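Local coordinates for hemolysin-related protein (Vibrio cholerae serotype O1, PDB 6MLT), which is the secreted biofilm matrix protein Bap1, which binds calcium and probably helps biofilms adhere through carbohydrate recognition by its lectin domain, at residues Val357-Asn362 and Thr395-Asp400; Tyr368-Met373 and Asn427-Leu432. All blocks are in the same frame, centred on the assembly; numbering follows the deposited sequence.

Contact 1: Val357-Asn362 and Thr395-Asp400; sequences VTYGKN and TTVRYD
Val-357 to Tyr-359 pair with Thr-395 to Val-397 as antiparallel neighbours, the axes of these short segments 4.7 Å apart at 155°, and two hydrogen-bonded pairs flank the non-hydrogen-bonded pair of Thr-358 and Thr-396. Val-357 N gives a nearly straight bond to Val-397 O (2.8 Å, 167°), and Val-397 N returns one to Val-357 O; Tyr-359 and Thr-395 exchange bonds in the same way. On the face that carries the threonines, Thr-358 OG1 and Thr-396 OG1 are hydrogen-bonded at 2.9 Å. Both hydroxyls lie beside their own backbone N, anti to the carbonyl carbon, which turns them to each other across the strands, and Lys-388 NZ also bonds to Thr-396 OG1. On the other face Tyr-359 lies alongside Thr-395; with CG between the backbone N and the carbonyl carbon (chi1 58°), the ring presents a face to Thr-395 CB, 4.1 Å from the centroid, a CH-pi contact. Farther along, Val-397 CG2 comes 4.2 Å from Tyr-359 CE1, while Val-357 turns inward onto Tyr-300 and Val-429. A water joins Tyr-359 O to Thr-395 OG1. Beta-branched residues suit these extended strands, and threonine also supplies hydroxyls where the outermost strand 394-400 meets solvent: the backbone ladder fixes the register, while hydroxyls, water and a tyrosine face finish a partly exposed sheet edge.

Contact 2: Tyr368-Met373 and Asn427-Leu432; sequences YGVLEM and NAVQFL
Tyr-368 O accepts a hydrogen bond from Asn-427 ND2 at 2.9 Å, the sole such bond between 368-373 and 427-432. The N-H...O angle is 150°; the carbonyl oxygen lies close to the plane of the Asn-427 amide, but the donor is tilted from the carbonyl plane. Asn-427 CG stands beside its backbone N, which swings the amide back to the other segment although the CB bond points away from it. The other end of the amide is also used: OD1 accepts from Lys-415 N, so both ends of this buried amide are engaged, which holds its orientation. Asparagine suits the place because one short side chain can donate to one backbone and accept from another. At Gly-369 the chain turns a corner, with CA 3.7 Å from Asn-427 O; a residue without a side chain fits close beside the amide.

Past the corner the contact becomes apolar. Val-370 CG2 lies over the Asn-427 backbone and touches Val-429 CG1 at 4.1 Å. Met-373, long and flexible, extends its sulfur to Val-429 CG2 and to the Phe-431 ring, where SD is 4.2 Å from CZ; from the ring centroid it lies 76° off the normal, at the edge, a Met-aromatic contact. Segments 370-373 and 428-432 of the two strands run at 37° and approach to 8.4 Å at closest, so they pack through side chains. Three four-stranded sheets turned toward a shared hydrophobic core make a beta-prism, the fold of this lectin family; this contact joins two of them.

Contact 1 pairs neighbours within one sheet, whereas contact 2 joins that sheet to the one containing 428-435; their centres are about 7 Å apart. They are joined by the pairing of strands 352-359 and 370-377, the two inner strands of the first sheet: Thr-358 O and N probably bond to Leu-371 N and Glu-372 O, where a classic beta bulge sets both residues opposite Thr-358. Contact 1 reaches the partly exposed sheet edge and relies on backbone bonds, hydroxyls and water. Contact 2 is largely buried, with valine, methionine and phenylalanine contacts and one amide bond. Val-357 bridges the two, since its CG2 packs 3.5 Å from Phe-431 CZ.

Contact 1: Val357-Asn362 and Thr395-Asp400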
loop_
_atom_site.group_PDB
_atom_site.type_symbol
_atom_site.label_atom_id
_atom_site.label_comp_id
_atom_site.label_asym_id
_atom_site.label_seq_id
_atom_site.Cartn_x
_atom_site.Cartn_y
_atom_site.Cartn_z
ATOM N N VAL A 357 20.060 37.245 -6.462
ATOM C CA VAL A 357 20.927 36.848 -7.566
ATOM C C VAL A 357 21.784 38.040 -7.952
ATOM O O VAL A 357 21.257 39.124 -8.234
ATOM C CB VAL A 357 20.121 36.355 -8.777
ATOM C CG1 VAL A 357 21.062 35.926 -9.911
ATOM C CG2 VAL A 357 19.216 35.219 -8.377
ATOM N N THR A 358 23.098 37.836 -7.969
ATOM C CA THR A 358 24.056 38.828 -8.435
ATOM C C THR A 358 24.628 38.334 -9.755
ATOM O O THR A 358 25.208 37.243 -9.814
ATOM C CB THR A 358 25.167 39.052 -7.410
ATOM O OG1 THR A 358 24.597 39.513 -6.181
ATOM C CG2 THR A 358 26.171 40.091 -7.912
ATOM N N TYR A 359 24.445 39.120 -10.810
ATOM C CA TYR A 359 24.944 38.768 -12.130
ATOM C C TYR A 359 25.660 39.965 -12.736
ATOM O O TYR A 359 25.325 41.122 -12.460
ATOM C CB TYR A 359 23.808 38.291 -13.060
ATOM C CG TYR A 359 22.694 39.286 -13.266
ATOM C CD1 TYR A 359 21.610 39.338 -12.396
ATOM C CD2 TYR A 359 22.718 40.166 -14.336
ATOM C CE1 TYR A 359 20.582 40.249 -12.588
ATOM C CE2 TYR A 359 21.696 41.081 -14.535
ATOM C CZ TYR A 359 20.634 41.115 -13.659
ATOM O OH TYR A 359 19.622 42.020 -13.859
ATOM N N GLY A 360 26.660 39.673 -13.559
ATOM C CA GLY A 360 27.427 40.729 -14.185
ATOM C C GLY A 360 28.718 40.192 -14.768
ATOM O O GLY A 360 28.830 39.004 -15.083
ATOM N N LYS A 361 29.689 41.087 -14.901
ATOM C CA LYS A 361 30.958 40.762 -15.535
ATOM C C LYS A 361 31.912 40.171 -14.505
ATOM O O LYS A 361 32.233 40.813 -13.500
ATOM C CB LYS A 361 31.572 41.996 -16.183
ATOM C CG LYS A 361 32.787 41.697 -17.038
ATOM C CD LYS A 361 33.288 42.966 -17.713
ATOM C CE LYS A 361 33.863 42.689 -19.085
ATOM N NZ LYS A 361 34.002 43.941 -19.881
ATOM N N ASN A 362 32.350 38.942 -14.772
ATOM C CA ASN A 362 33.326 38.229 -13.953
ATOM C C ASN A 362 34.682 38.925 -14.056
ATOM O O ASN A 362 35.222 39.080 -15.157
ATOM C CB ASN A 362 33.396 36.779 -14.449
ATOM C CG ASN A 362 34.440 35.950 -13.752
ATOM O OD1 ASN A 362 35.559 36.395 -13.523
ATOM N ND2 ASN A 362 34.086 34.701 -13.446
ATOM N N THR A 395 24.840 43.489 -11.045
ATOM C CA THR A 395 23.497 43.853 -10.635
ATOM C C THR A 395 23.024 42.804 -9.644
ATOM O O THR A 395 23.287 41.616 -9.832
ATOM C CB THR A 395 22.544 43.880 -11.848
ATOM O OG1 THR A 395 23.046 44.781 -12.831
ATOM C CG2 THR A 395 21.137 44.294 -11.436
ATOM N N THR A 396 22.325 43.232 -8.597
ATOM C CA THR A 396 21.723 42.307 -7.644
ATOM C C THR A 396 20.216 42.506 -7.653
ATOM O O THR A 396 19.738 43.645 -7.626
ATOM C CB THR A 396 22.288 42.506 -6.232
ATOM O OG1 THR A 396 23.695 42.242 -6.239
ATOM C CG2 THR A 396 21.610 41.564 -5.236
ATOM N N VAL A 397 19.476 41.397 -7.696
ATOM C CA VAL A 397 18.017 41.407 -7.728
ATOM C C VAL A 397 17.510 40.330 -6.780
ATOM O O VAL A 397 18.150 39.291 -6.593
ATOM C CB VAL A 397 17.465 41.171 -9.154
ATOM C CG1 VAL A 397 15.935 41.083 -9.145
ATOM C CG2 VAL A 397 17.914 42.279 -10.084
ATOM N N ARG A 398 16.347 40.575 -6.186
ATOM C CA ARG A 398 15.710 39.601 -5.312
ATOM C C ARG A 398 14.446 39.055 -5.957
ATOM O O ARG A 398 13.647 39.807 -6.523
ATOM C CB ARG A 398 15.347 40.194 -3.952
ATOM C CG ARG A 398 14.492 39.215 -3.133
ATOM C CD ARG A 398 14.354 39.601 -1.694
ATOM N NE ARG A 398 15.588 39.397 -0.947
ATOM C CZ ARG A 398 15.641 39.271 0.373
ATOM N NH1 ARG A 398 14.527 39.307 1.094
ATOM N NH2 ARG A 398 16.806 39.094 0.974
ATOM N N TYR A 399 14.270 37.743 -5.853
ATOM C CA TYR A 399 13.012 37.086 -6.176
ATOM C C TYR A 399 12.454 36.489 -4.894
ATOM O O TYR A 399 13.137 35.706 -4.223
ATOM C CB TYR A 399 13.194 36.006 -7.241
ATOM C CG TYR A 399 11.912 35.261 -7.530
ATOM C CD1 TYR A 399 10.853 35.897 -8.162
ATOM C CD2 TYR A 399 11.754 33.932 -7.164
ATOM C CE1 TYR A 399 9.665 35.227 -8.428
ATOM C CE2 TYR A 399 10.573 33.252 -7.425
ATOM C CZ TYR A 399 9.533 33.908 -8.058
ATOM O OH TYR A 399 8.353 33.251 -8.323
ATOM N N ASP A 400 11.233 36.881 -4.541
ATOM C CA ASP A 400 10.534 36.313 -3.397
ATOM C C ASP A 400 9.678 35.144 -3.862
ATOM O O ASP A 400 8.938 35.261 -4.845
ATOM C CB ASP A 400 9.659 37.365 -2.713
ATOM C CG ASP A 400 10.471 38.463 -2.052
ATOM O OD1 ASP A 400 11.381 38.138 -1.263
ATOM O OD2 ASP A 400 10.201 39.650 -2.329
HETATM O O HOH W 1 25.044 43.370 -14.387
#

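Contact 2: Tyr368-Met373 and Asn427-Leu432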
loop_
_atom_site.group_PDB
_atom_site.type_symbol
_atom_site.label_atom_id
_atom_site.label_comp_id
_atom_site.label_asym_id
_atom_site.label_seq_id
_atom_site.Cartn_x
_atom_site.Cartn_y
_atom_site.Cartn_z
ATOM N N TYR A 368 30.322 37.337 -18.821
ATOM C CA TYR A 368 29.104 37.762 -18.139
ATOM C C TYR A 368 28.309 36.545 -17.682
ATOM O O TYR A 368 28.009 35.659 -18.488
ATOM C CB TYR A 368 28.246 38.621 -19.063
ATOM C CG TYR A 368 28.850 39.967 -19.393
ATOM C CD1 TYR A 368 29.716 40.119 -20.469
ATOM C CD2 TYR A 368 28.547 41.086 -18.636
ATOM C CE1 TYR A 368 30.271 41.352 -20.777
ATOM C CE2 TYR A 368 29.092 42.324 -18.937
ATOM C CZ TYR A 368 29.954 42.448 -20.004
ATOM O OH TYR A 368 30.496 43.678 -20.301
ATOM N N GLY A 369 27.946 36.516 -16.407
ATOM C CA GLY A 369 27.179 35.390 -15.915
ATOM C C GLY A 369 26.686 35.609 -14.503
ATOM O O GLY A 369 26.710 36.722 -13.978
ATOM N N VAL A 370 26.224 34.521 -13.895
ATOM C CA VAL A 370 25.753 34.554 -12.514
ATOM C C VAL A 370 26.950 34.399 -11.584
ATOM O O VAL A 370 27.655 33.382 -11.619
ATOM C CB VAL A 370 24.703 33.462 -12.261
ATOM C CG1 VAL A 370 24.290 33.434 -10.798
ATOM C CG2 VAL A 370 23.485 33.701 -13.151
ATOM N N LEU A 371 27.175 35.408 -10.743
ATOM C CA LEU A 371 28.319 35.462 -9.841
ATOM C C LEU A 371 27.982 34.904 -8.468
ATOM O O LEU A 371 28.821 34.246 -7.844
ATOM C CB LEU A 371 28.811 36.907 -9.707
ATOM C CG LEU A 371 29.020 37.641 -11.029
ATOM C CD1 LEU A 371 29.374 39.099 -10.781
ATOM C CD2 LEU A 371 30.102 36.968 -11.871
ATOM N N GLU A 372 26.764 35.141 -7.991
ATOM C CA GLU A 372 26.385 34.693 -6.660
ATOM C C GLU A 372 24.878 34.530 -6.583
ATOM O O GLU A 372 24.120 35.263 -7.227
ATOM C CB GLU A 372 26.860 35.674 -5.575
ATOM C CG GLU A 372 26.642 35.161 -4.150
ATOM C CD GLU A 372 26.681 36.252 -3.113
ATOM O OE1 GLU A 372 27.789 36.708 -2.765
ATOM O OE2 GLU A 372 25.594 36.654 -2.648
ATOM N N MET A 373 24.453 33.552 -5.785
ATOM C CA MET A 373 23.068 33.434 -5.364
ATOM C C MET A 373 23.055 33.270 -3.855
ATOM O O MET A 373 23.862 32.517 -3.303
ATOM C CB MET A 373 22.365 32.254 -6.045
ATOM C CG MET A 373 22.270 32.396 -7.555
ATOM S SD MET A 373 21.222 31.128 -8.282
ATOM C CE MET A 373 22.130 29.643 -7.879
ATOM N N ASN A 427 25.240 31.193 -16.739
ATOM C CA ASN A 427 25.176 32.547 -17.265
ATOM C C ASN A 427 23.834 33.227 -17.024
ATOM O O ASN A 427 23.784 34.465 -16.991
ATOM C CB ASN A 427 25.494 32.540 -18.760
ATOM C CG ASN A 427 26.892 32.002 -19.047
ATOM O OD1 ASN A 427 27.059 30.861 -19.483
ATOM N ND2 ASN A 427 27.903 32.819 -18.778
ATOM N N ALA A 428 22.757 32.464 -16.849
ATOM C CA ALA A 428 21.474 33.031 -16.462
ATOM C C ALA A 428 20.687 31.990 -15.685
ATOM O O ALA A 428 20.883 30.782 -15.851
ATOM C CB ALA A 428 20.664 33.507 -17.673
ATOM N N VAL A 429 19.762 32.473 -14.850
ATOM C CA VAL A 429 18.899 31.602 -14.064
ATOM C C VAL A 429 17.491 32.172 -14.008
ATOM O O VAL A 429 17.264 33.373 -14.168
ATOM C CB VAL A 429 19.419 31.387 -12.624
ATOM C CG1 VAL A 429 20.735 30.657 -12.637
ATOM C CG2 VAL A 429 19.549 32.724 -11.900
ATOM N N GLN A 430 16.545 31.277 -13.749
ATOM C CA GLN A 430 15.143 31.618 -13.589
ATOM C C GLN A 430 14.543 30.600 -12.635
ATOM O O GLN A 430 14.829 29.407 -12.745
ATOM C CB GLN A 430 14.413 31.615 -14.937
ATOM C CG GLN A 430 12.916 31.849 -14.860
ATOM C CD GLN A 430 12.279 31.867 -16.238
ATOM O OE1 GLN A 430 12.581 31.024 -17.085
ATOM N NE2 GLN A 430 11.413 32.844 -16.478
ATOM N N PHE A 431 13.732 31.073 -11.697
ATOM C CA PHE A 431 13.200 30.226 -10.639
ATOM C C PHE A 431 11.778 29.794 -10.959
ATOM O O PHE A 431 10.959 30.602 -11.407
ATOM C CB PHE A 431 13.242 30.955 -9.299
ATOM C CG PHE A 431 14.604 31.449 -8.943
ATOM C CD1 PHE A 431 15.571 30.570 -8.486
ATOM C CD2 PHE A 431 14.935 32.780 -9.100
ATOM C CE1 PHE A 431 16.844 31.019 -8.178
ATOM C CE2 PHE A 431 16.207 33.238 -8.791
ATOM C CZ PHE A 431 17.159 32.353 -8.330
ATOM N N LEU A 432 11.497 28.517 -10.713
ATOM C CA LEU A 432 10.196 27.907 -10.954
ATOM C C LEU A 432 9.547 27.568 -9.618
ATOM O O LEU A 432 10.179 26.937 -8.761
ATOM C CB LEU A 432 10.347 26.643 -11.799
ATOM C CG LEU A 432 11.240 26.777 -13.034
ATOM C CD1 LEU A 432 11.479 25.427 -13.688
ATOM C CD2 LEU A 432 10.626 27.755 -14.022
#